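Long-range contacts in propionate kinase (Francisella tularensis subsp. tularensis, PDB 3KHY), which probably catalyses the reversible, magnesium-dependent transfer of a phosphate group between ATP and acetate, giving acetyl phosphate and ADP: residues C9-V14 and Y59-F63; Q184-L189 and N364-I368; I207-V211 and Y307-F311. All coordinates share one frame; numbering follows the deposited sequence.

Contact 1 (C9-V14 and Y59-F63); sequences CGSSSV and YKDVF
Tyr59 points its phenol from the first turn of helix 59-72 into the tight loop 9-14, and its hydroxyl ends among Cys9, Gly10 and Val14. The ring meets Gly10 edge-on: OH donates a short hydrogen bond of 2.6 Å to Gly10 O, approaching in the plane of that carbonyl at a C=O...donor angle of 147°. Gly10 O lies near the ring plane on the CE1 side, 3.2 Å from Tyr59 CE1. On the side of the incoming strand, Cys9 CB sits 3.3 Å from Tyr59 OH, again at the ring edge. The outgoing strand supplies Val14, whose side chain runs at a slant to the phenol; with CG1 anti to the backbone N (chi1 178°), the other methyl, CG2, is the one that meets the ring, 3.6 Å from Tyr59 CZ. One helical turn on, Phe63 offers an edge to Cys9: SG lies 3.9 Å from Phe63 CZ and 82° off the ring normal, a sulfur-aromatic contact at the rim. Phe127 of helix 118-131 packs against both the Tyr59 and Phe63 rings, while Ile35 adds apolar cover at Val14 and Val62. Within the loop, Gly10 N bonds to Ser13 O at 2.7 Å, closing the turn between strands 3-9 and 14-20. Asn8 and Lys15, the predicted magnesium and ATP ligands, flank this turn, as in the phosphate-binding first hairpin of the actin-like ATPase fold. With Tyr59 OH on its carbonyl and Ser13 O on its N-H, Gly10 has both polar groups held, which probably limits movement of the turn.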
loop_
_atom_site.group_PDB
_atom_site.type_symbol
_atom_site.label_atom_id
_atom_site.label_comp_id
_atom_site.label_asym_id
_atom_site.label_seq_id
_atom_site.Cartn_x
_atom_site.Cartn_y
_atom_site.Cartn_z
ATOM N N CYS A 9 -14.596 -1.868 -26.367
ATOM C CA CYS A 9 -14.879 -3.225 -26.825
ATOM C C CYS A 9 -14.323 -4.247 -25.850
ATOM O O CYS A 9 -13.110 -4.408 -25.742
ATOM C CB CYS A 9 -14.274 -3.476 -28.210
ATOM S SG CYS A 9 -14.906 -2.422 -29.528
ATOM N N GLY A 10 -15.215 -4.943 -25.152
ATOM C CA GLY A 10 -14.822 -5.989 -24.222
ATOM C C GLY A 10 -14.968 -7.364 -24.848
ATOM O O GLY A 10 -15.380 -7.487 -26.007
ATOM N N SER A 11 -14.641 -8.400 -24.079
ATOM C CA SER A 11 -14.691 -9.776 -24.571
ATOM C C SER A 11 -16.095 -10.228 -24.974
ATOM O O SER A 11 -16.258 -10.955 -25.951
ATOM C CB SER A 11 -14.089 -10.740 -23.542
ATOM O OG SER A 11 -14.605 -10.496 -22.244
ATOM N N SER A 12 -17.108 -9.802 -24.226
ATOM C CA SER A 12 -18.484 -10.176 -24.549
ATOM C C SER A 12 -19.429 -8.972 -24.633
ATOM O O SER A 12 -20.645 -9.132 -24.579
ATOM C CB SER A 12 -19.017 -11.197 -23.536
ATOM O OG SER A 12 -19.044 -10.652 -22.228
ATOM N N SER A 13 -18.865 -7.775 -24.786
ATOM C CA SER A 13 -19.659 -6.554 -24.754
ATOM C C SER A 13 -19.019 -5.413 -25.535
ATOM O O SER A 13 -17.796 -5.344 -25.669
ATOM C CB SER A 13 -19.862 -6.110 -23.305
ATOM O OG SER A 13 -18.662 -5.577 -22.791
ATOM N N VAL A 14 -19.860 -4.517 -26.041
ATOM C CA VAL A 14 -19.398 -3.286 -26.665
ATOM C C VAL A 14 -20.176 -2.114 -26.095
ATOM O O VAL A 14 -21.387 -2.017 -26.264
ATOM C CB VAL A 14 -19.576 -3.294 -28.199
ATOM C CG1 VAL A 14 -19.110 -1.962 -28.793
ATOM C CG2 VAL A 14 -18.814 -4.460 -28.830
ATOM N N TYR A 59 -20.180 -11.192 -32.508
ATOM C CA TYR A 59 -19.576 -9.893 -32.292
ATOM C C TYR A 59 -19.686 -9.107 -33.593
ATOM O O TYR A 59 -19.908 -7.899 -33.585
ATOM C CB TYR A 59 -18.114 -10.076 -31.913
ATOM C CG TYR A 59 -17.567 -9.066 -30.935
ATOM C CD1 TYR A 59 -17.380 -9.397 -29.596
ATOM C CD2 TYR A 59 -17.210 -7.791 -31.352
ATOM C CE1 TYR A 59 -16.856 -8.478 -28.696
ATOM C CE2 TYR A 59 -16.689 -6.866 -30.464
ATOM C CZ TYR A 59 -16.514 -7.213 -29.137
ATOM O OH TYR A 59 -15.990 -6.285 -28.260
ATOM N N LYS A 60 -19.539 -9.803 -34.717
ATOM C CA LYS A 60 -19.709 -9.171 -36.021
ATOM C C LYS A 60 -21.160 -8.727 -36.243
ATOM O O LYS A 60 -21.410 -7.656 -36.798
ATOM C CB LYS A 60 -19.265 -10.100 -37.151
ATOM C CG LYS A 60 -19.319 -9.447 -38.526
ATOM C CD LYS A 60 -19.157 -10.462 -39.651
ATOM C CE LYS A 60 -19.332 -9.800 -41.016
ATOM N NZ LYS A 60 -19.391 -10.787 -42.134
ATOM N N ASP A 61 -22.109 -9.557 -35.819
ATOM C CA ASP A 61 -23.530 -9.208 -35.899
ATOM C C ASP A 61 -23.826 -7.941 -35.095
ATOM O O ASP A 61 -24.596 -7.080 -35.521
ATOM C CB ASP A 61 -24.399 -10.357 -35.385
ATOM C CG ASP A 61 -24.323 -11.589 -36.267
ATOM O OD1 ASP A 61 -23.971 -11.449 -37.458
ATOM O OD2 ASP A 61 -24.618 -12.696 -35.769
ATOM N N VAL A 62 -23.218 -7.842 -33.921
ATOM C CA VAL A 62 -23.370 -6.652 -33.095
ATOM C C VAL A 62 -22.931 -5.412 -33.865
ATOM O O VAL A 62 -23.649 -4.418 -33.920
ATOM C CB VAL A 62 -22.565 -6.769 -31.800
ATOM C CG1 VAL A 62 -22.526 -5.430 -31.078
ATOM C CG2 VAL A 62 -23.165 -7.843 -30.914
ATOM N N PHE A 63 -21.752 -5.481 -34.474
ATOM C CA PHE A 63 -21.234 -4.341 -35.217
ATOM C C PHE A 63 -22.090 -3.948 -36.414
ATOM O O PHE A 63 -22.244 -2.763 -36.705
ATOM C CB PHE A 63 -19.784 -4.571 -35.640
ATOM C CG PHE A 63 -18.784 -4.098 -34.621
ATOM C CD1 PHE A 63 -18.550 -2.746 -34.447
ATOM C CD2 PHE A 63 -18.101 -5.001 -33.827
ATOM C CE1 PHE A 63 -17.643 -2.297 -33.500
ATOM C CE2 PHE A 63 -17.193 -4.563 -32.879
ATOM C CZ PHE A 63 -16.962 -3.207 -32.718
#

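Contact 2 (Q184-L189 and N364-I368); sequences QAAKIL and NIMVI
A helix-on-sheet layer of the second actin-like domain is formed here: the last turn of helix 175-188 together with Leu189 lies against strand 365-367, the outermost strand on one side of its five-stranded sheet. Met366, present as selenomethionine, fills the middle. The extended chi2 (-180°) carries SE out to Leu189, and the bend at chi3 (68°) turns the terminal CE toward Ile188. The methyl CE rests 3.8 Å from Ile188 CG2 and equally far from CD1 of that residue, as the two side chains pass in opposite directions. SE lies 3.9 Å from Leu189 CD1, alongside the isopropyl fork. The other branch, Leu189 CD2, reaches the amide of Asn364 at 3.8 Å from ND2, and ND2 is hydrogen-bonded to Asp315 O. At the other end Ile368 stretches out with chi2 -179° and pushes CD1 onto the helix backbone, 3.7 Å from Ala185 CA, where the small alanine lets the chain come close. The branch methyl of Ile368, CG2, touches Gln184 CB, 3.9 Å away. Beyond CB the glutamine bends away from the strand, and its OE1 accepts a hydrogen bond from Lys187 NZ at 2.9 Å. Ile365 and Val367 instead touch helix 328-337, so the strand is packed by two helices. Ile368 O is bonded to Thr320 OG1 of the neighbouring strand, and Glu325, a predicted ATP-binding residue, has its side chain about 7 Å from that of Ile368. The join is therefore almost wholly dispersive, while Gln184 OE1 and Asn364 ND2 find partners in Lys187 and Asp315, not across the contact.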
loop_
_atom_site.group_PDB
_atom_site.type_symbol
_atom_site.label_atom_id
_atom_site.label_comp_id
_atom_site.label_asym_id
_atom_site.label_seq_id
_atom_site.Cartn_x
_atom_site.Cartn_y
_atom_site.Cartn_z
ATOM N N GLN A 184 -11.194 19.991 -16.029
ATOM C CA GLN A 184 -12.387 20.765 -15.682
ATOM C C GLN A 184 -12.123 21.619 -14.446
ATOM O O GLN A 184 -12.553 22.769 -14.376
ATOM C CB GLN A 184 -13.598 19.859 -15.456
ATOM C CG GLN A 184 -14.061 19.129 -16.699
ATOM C CD GLN A 184 -14.435 20.093 -17.823
ATOM O OE1 GLN A 184 -13.962 19.966 -18.948
ATOM N NE2 GLN A 184 -15.267 21.072 -17.508
ATOM N N ALA A 185 -11.392 21.059 -13.485
ATOM C CA ALA A 185 -11.062 21.785 -12.262
ATOM C C ALA A 185 -10.244 23.021 -12.605
ATOM O O ALA A 185 -10.420 24.087 -12.008
ATOM C CB ALA A 185 -10.293 20.888 -11.299
ATOM N N ALA A 186 -9.360 22.878 -13.582
ATOM C CA ALA A 186 -8.517 23.992 -14.009
ATOM C C ALA A 186 -9.355 25.125 -14.591
ATOM O O ALA A 186 -9.038 26.299 -14.401
ATOM C CB ALA A 186 -7.474 23.520 -15.019
ATOM N N LYS A 187 -10.427 24.785 -15.297
ATOM C CA LYS A 187 -11.303 25.822 -15.849
ATOM C C LYS A 187 -11.990 26.640 -14.752
ATOM O O LYS A 187 -12.337 27.805 -14.954
ATOM C CB LYS A 187 -12.370 25.218 -16.762
ATOM C CG LYS A 187 -11.835 24.550 -18.008
ATOM C CD LYS A 187 -12.984 24.109 -18.899
ATOM C CE LYS A 187 -12.567 22.986 -19.831
ATOM N NZ LYS A 187 -13.747 22.378 -20.522
ATOM N N ILE A 188 -12.193 26.025 -13.594
ATOM C CA ILE A 188 -12.997 26.634 -12.541
ATOM C C ILE A 188 -12.161 27.388 -11.504
ATOM O O ILE A 188 -12.576 28.442 -11.021
ATOM C CB ILE A 188 -13.880 25.567 -11.820
ATOM C CG1 ILE A 188 -14.787 24.842 -12.819
ATOM C CG2 ILE A 188 -14.718 26.202 -10.723
ATOM C CD1 ILE A 188 -15.462 23.596 -12.249
ATOM N N LEU A 189 -10.979 26.860 -11.182
ATOM C CA LEU A 189 -10.222 27.281 -9.996
ATOM C C LEU A 189 -9.362 28.539 -10.132
ATOM O O LEU A 189 -9.675 29.581 -9.541
ATOM C CB LEU A 189 -9.362 26.124 -9.485
ATOM C CG LEU A 189 -10.104 25.079 -8.659
ATOM C CD1 LEU A 189 -9.302 23.794 -8.572
ATOM C CD2 LEU A 189 -10.388 25.620 -7.270
ATOM N N ASN A 364 -10.600 23.904 -0.387
ATOM C CA ASN A 364 -11.703 23.697 -1.319
ATOM C C ASN A 364 -11.992 22.223 -1.471
ATOM O O ASN A 364 -11.064 21.409 -1.577
ATOM C CB ASN A 364 -11.377 24.266 -2.697
ATOM C CG ASN A 364 -11.358 25.771 -2.713
ATOM O OD1 ASN A 364 -12.104 26.412 -1.974
ATOM N ND2 ASN A 364 -10.500 26.355 -3.564
ATOM N N ILE A 365 -13.278 21.884 -1.502
ATOM C CA ILE A 365 -13.721 20.527 -1.765
ATOM C C ILE A 365 -14.771 20.630 -2.860
ATOM O O ILE A 365 -15.709 21.412 -2.749
ATOM C CB ILE A 365 -14.337 19.866 -0.511
ATOM C CG1 ILE A 365 -13.356 19.904 0.667
ATOM C CG2 ILE A 365 -14.770 18.418 -0.826
ATOM C CD1 ILE A 365 -14.017 19.776 2.038
HETATM N N MSE A 366 -14.604 19.858 -3.928
HETATM C CA MSE A 366 -15.437 20.024 -5.106
HETATM C C MSE A 366 -16.087 18.728 -5.509
HETATM O O MSE A 366 -15.633 17.653 -5.134
HETATM C CB MSE A 366 -14.607 20.541 -6.296
HETATM C CG MSE A 366 -13.833 21.808 -5.977
HETATM SE SE MSE A 366 -12.760 22.506 -7.459
HETATM C CE MSE A 366 -14.233 23.053 -8.665
ATOM N N VAL A 367 -17.169 18.853 -6.261
ATOM C CA VAL A 367 -17.756 17.731 -6.961
ATOM C C VAL A 367 -17.796 18.103 -8.437
ATOM O O VAL A 367 -18.390 19.113 -8.814
ATOM C CB VAL A 367 -19.186 17.440 -6.492
ATOM C CG1 VAL A 367 -19.762 16.288 -7.294
ATOM C CG2 VAL A 367 -19.207 17.124 -5.000
ATOM N N ILE A 368 -17.165 17.283 -9.269
ATOM C CA ILE A 368 -17.126 17.527 -10.704
ATOM C C ILE A 368 -17.482 16.226 -11.406
ATOM O O ILE A 368 -16.900 15.179 -11.117
ATOM C CB ILE A 368 -15.711 17.983 -11.143
ATOM C CG1 ILE A 368 -15.330 19.286 -10.435
ATOM C CG2 ILE A 368 -15.642 18.137 -12.672
ATOM C CD1 ILE A 368 -13.933 19.831 -10.849
#

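Contact 3 (I207-V211 and Y307-F311); sequences ITAVV and YMIYF
Ala209 meets three aromatic residues, Tyr307, Tyr310 and Phe311, of the segment 307-311 that leads from helix 287-307 toward strand 316-320. Its strand, 205-211, belongs to the five-stranded sheet of one domain of the actin-like ATPase fold. The contact is mainly apolar. Ala209 CB sits 3.7 Å from Tyr307 CD2 and 3.6 Å from Tyr310 CD2, so one methyl is shared by two phenol rings. Two residues to either side along the strand, Ile207 brings CG2 to 4.0 Å from Tyr307 CE2, and Val211 CG2 lies 3.9 Å from Phe311 CE1. Polar contact is slight: Tyr307 OH makes at most a weak, long bond with Ile207 O, which also pairs with Thr218 OG1. Tyr310 uses its own hydroxyl on Asp217 of the adjacent strand 214-218. Within 307-311 the rings are covered by their neighbours: Ile309 CG1 lies over the centre of one Tyr310 face, and Tyr310 CB above the Phe311 ring, offset toward its rim. On the outer side, Asn340 ND2 of the second subunit bonds to Ile309 O. Phe311 presents its edge to the strand, and CE1 comes within 3.3 Å of Val210 O, which lies in the ring plane.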
loop_
_atom_site.group_PDB
_atom_site.type_symbol
_atom_site.label_atom_id
_atom_site.label_comp_id
_atom_site.label_asym_id
_atom_site.label_seq_id
_atom_site.Cartn_x
_atom_site.Cartn_y
_atom_site.Cartn_z
ATOM N N ILE A 207 -7.436 7.312 -6.641
ATOM C CA ILE A 207 -7.198 8.697 -6.269
ATOM C C ILE A 207 -5.850 9.150 -6.841
ATOM O O ILE A 207 -4.895 8.379 -6.905
ATOM C CB ILE A 207 -7.287 8.864 -4.740
ATOM C CG1 ILE A 207 -7.070 10.324 -4.339
ATOM C CG2 ILE A 207 -6.285 7.934 -4.011
ATOM C CD1 ILE A 207 -7.430 10.552 -2.885
ATOM N N THR A 208 -5.788 10.387 -7.306
ATOM C CA THR A 208 -4.608 10.846 -8.022
ATOM C C THR A 208 -4.176 12.211 -7.532
ATOM O O THR A 208 -5.016 13.076 -7.280
ATOM C CB THR A 208 -4.888 10.914 -9.525
ATOM O OG1 THR A 208 -5.158 9.587 -10.006
ATOM C CG2 THR A 208 -3.696 11.506 -10.287
ATOM N N ALA A 209 -2.863 12.392 -7.388
ATOM C CA ALA A 209 -2.303 13.701 -7.083
ATOM C C ALA A 209 -1.879 14.364 -8.391
ATOM O O ALA A 209 -0.991 13.871 -9.089
ATOM C CB ALA A 209 -1.092 13.568 -6.133
ATOM N N VAL A 210 -2.514 15.483 -8.702
ATOM C CA VAL A 210 -2.263 16.218 -9.940
ATOM C C VAL A 210 -1.581 17.552 -9.628
ATOM O O VAL A 210 -2.137 18.403 -8.932
ATOM C CB VAL A 210 -3.566 16.455 -10.703
ATOM C CG1 VAL A 210 -3.326 17.344 -11.934
ATOM C CG2 VAL A 210 -4.191 15.110 -11.113
ATOM N N VAL A 211 -0.361 17.720 -10.126
ATOM C CA VAL A 211 0.409 18.936 -9.878
ATOM C C VAL A 211 0.626 19.657 -11.203
ATOM O O VAL A 211 1.085 19.060 -12.176
ATOM C CB VAL A 211 1.763 18.616 -9.213
ATOM C CG1 VAL A 211 2.583 19.881 -9.026
ATOM C CG2 VAL A 211 1.531 17.925 -7.859
ATOM N N TYR A 307 -1.127 12.357 0.033
ATOM C CA TYR A 307 -0.861 13.204 -1.139
ATOM C C TYR A 307 -0.647 14.687 -0.824
ATOM O O TYR A 307 -0.209 15.456 -1.689
ATOM C CB TYR A 307 -1.978 13.048 -2.181
ATOM C CG TYR A 307 -1.987 11.692 -2.877
ATOM C CD1 TYR A 307 -1.038 10.714 -2.576
ATOM C CD2 TYR A 307 -2.962 11.389 -3.820
ATOM C CE1 TYR A 307 -1.061 9.456 -3.223
ATOM C CE2 TYR A 307 -2.999 10.157 -4.459
ATOM C CZ TYR A 307 -2.054 9.198 -4.160
ATOM O OH TYR A 307 -2.120 7.982 -4.818
HETATM N N MSE A 308 -0.959 15.102 0.397
HETATM C CA MSE A 308 -0.703 16.488 0.782
HETATM C C MSE A 308 0.782 16.862 0.623
HETATM O O MSE A 308 1.107 18.031 0.428
HETATM C CB MSE A 308 -1.167 16.753 2.219
HETATM C CG MSE A 308 -2.662 16.553 2.426
HETATM SE SE MSE A 308 -3.731 17.746 1.268
HETATM C CE MSE A 308 -3.523 19.397 2.314
ATOM N N ILE A 309 1.683 15.881 0.681
ATOM C CA ILE A 309 3.113 16.183 0.515
ATOM C C ILE A 309 3.450 16.887 -0.793
ATOM O O ILE A 309 4.456 17.600 -0.863
ATOM C CB ILE A 309 4.022 14.935 0.573
ATOM C CG1 ILE A 309 3.677 13.968 -0.565
ATOM C CG2 ILE A 309 3.960 14.265 1.925
ATOM C CD1 ILE A 309 4.731 12.873 -0.754
ATOM N N TYR A 310 2.637 16.679 -1.829
ATOM C CA TYR A 310 2.967 17.222 -3.158
ATOM C C TYR A 310 2.600 18.687 -3.369
ATOM O O TYR A 310 2.889 19.250 -4.429
ATOM C CB TYR A 310 2.315 16.405 -4.274
ATOM C CG TYR A 310 2.707 14.948 -4.256
ATOM C CD1 TYR A 310 4.023 14.559 -4.512
ATOM C CD2 TYR A 310 1.761 13.955 -3.978
ATOM C CE1 TYR A 310 4.392 13.224 -4.485
ATOM C CE2 TYR A 310 2.122 12.616 -3.946
ATOM C CZ TYR A 310 3.443 12.258 -4.202
ATOM O OH TYR A 310 3.815 10.929 -4.181
ATOM N N PHE A 311 1.972 19.314 -2.380
ATOM C CA PHE A 311 1.375 20.619 -2.627
ATOM C C PHE A 311 1.856 21.713 -1.693
ATOM O O PHE A 311 1.685 21.622 -0.479
ATOM C CB PHE A 311 -0.159 20.519 -2.542
ATOM C CG PHE A 311 -0.753 19.544 -3.519
ATOM C CD1 PHE A 311 -1.027 19.931 -4.827
ATOM C CD2 PHE A 311 -1.040 18.244 -3.134
ATOM C CE1 PHE A 311 -1.565 19.039 -5.746
ATOM C CE2 PHE A 311 -1.594 17.341 -4.047
ATOM C CZ PHE A 311 -1.857 17.747 -5.353
#

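Overall arrangement
From the N terminus, contact 1 closes first: a 44-residue excursion after the loop 9-14, rich in strand, returns with helix 59-72 to cover that loop. That ties the N-terminal sheet to its helical layer. Contact 2 opens much later, at the end of helix 175-188, and closes 174 residues on at the edge strand 365-367. Contact 3 is nested within this loop, joining strand 205-211 to segment 307-311 near the dimer partner. Contacts 2 and 3 both reach the sheet that includes strands 205-211 and 365-367, their centres about 15 Å apart. Contact 1 lies across the chain's centre, with its own centre about 36 Å from that of contact 2 and 38 Å from that of contact 3.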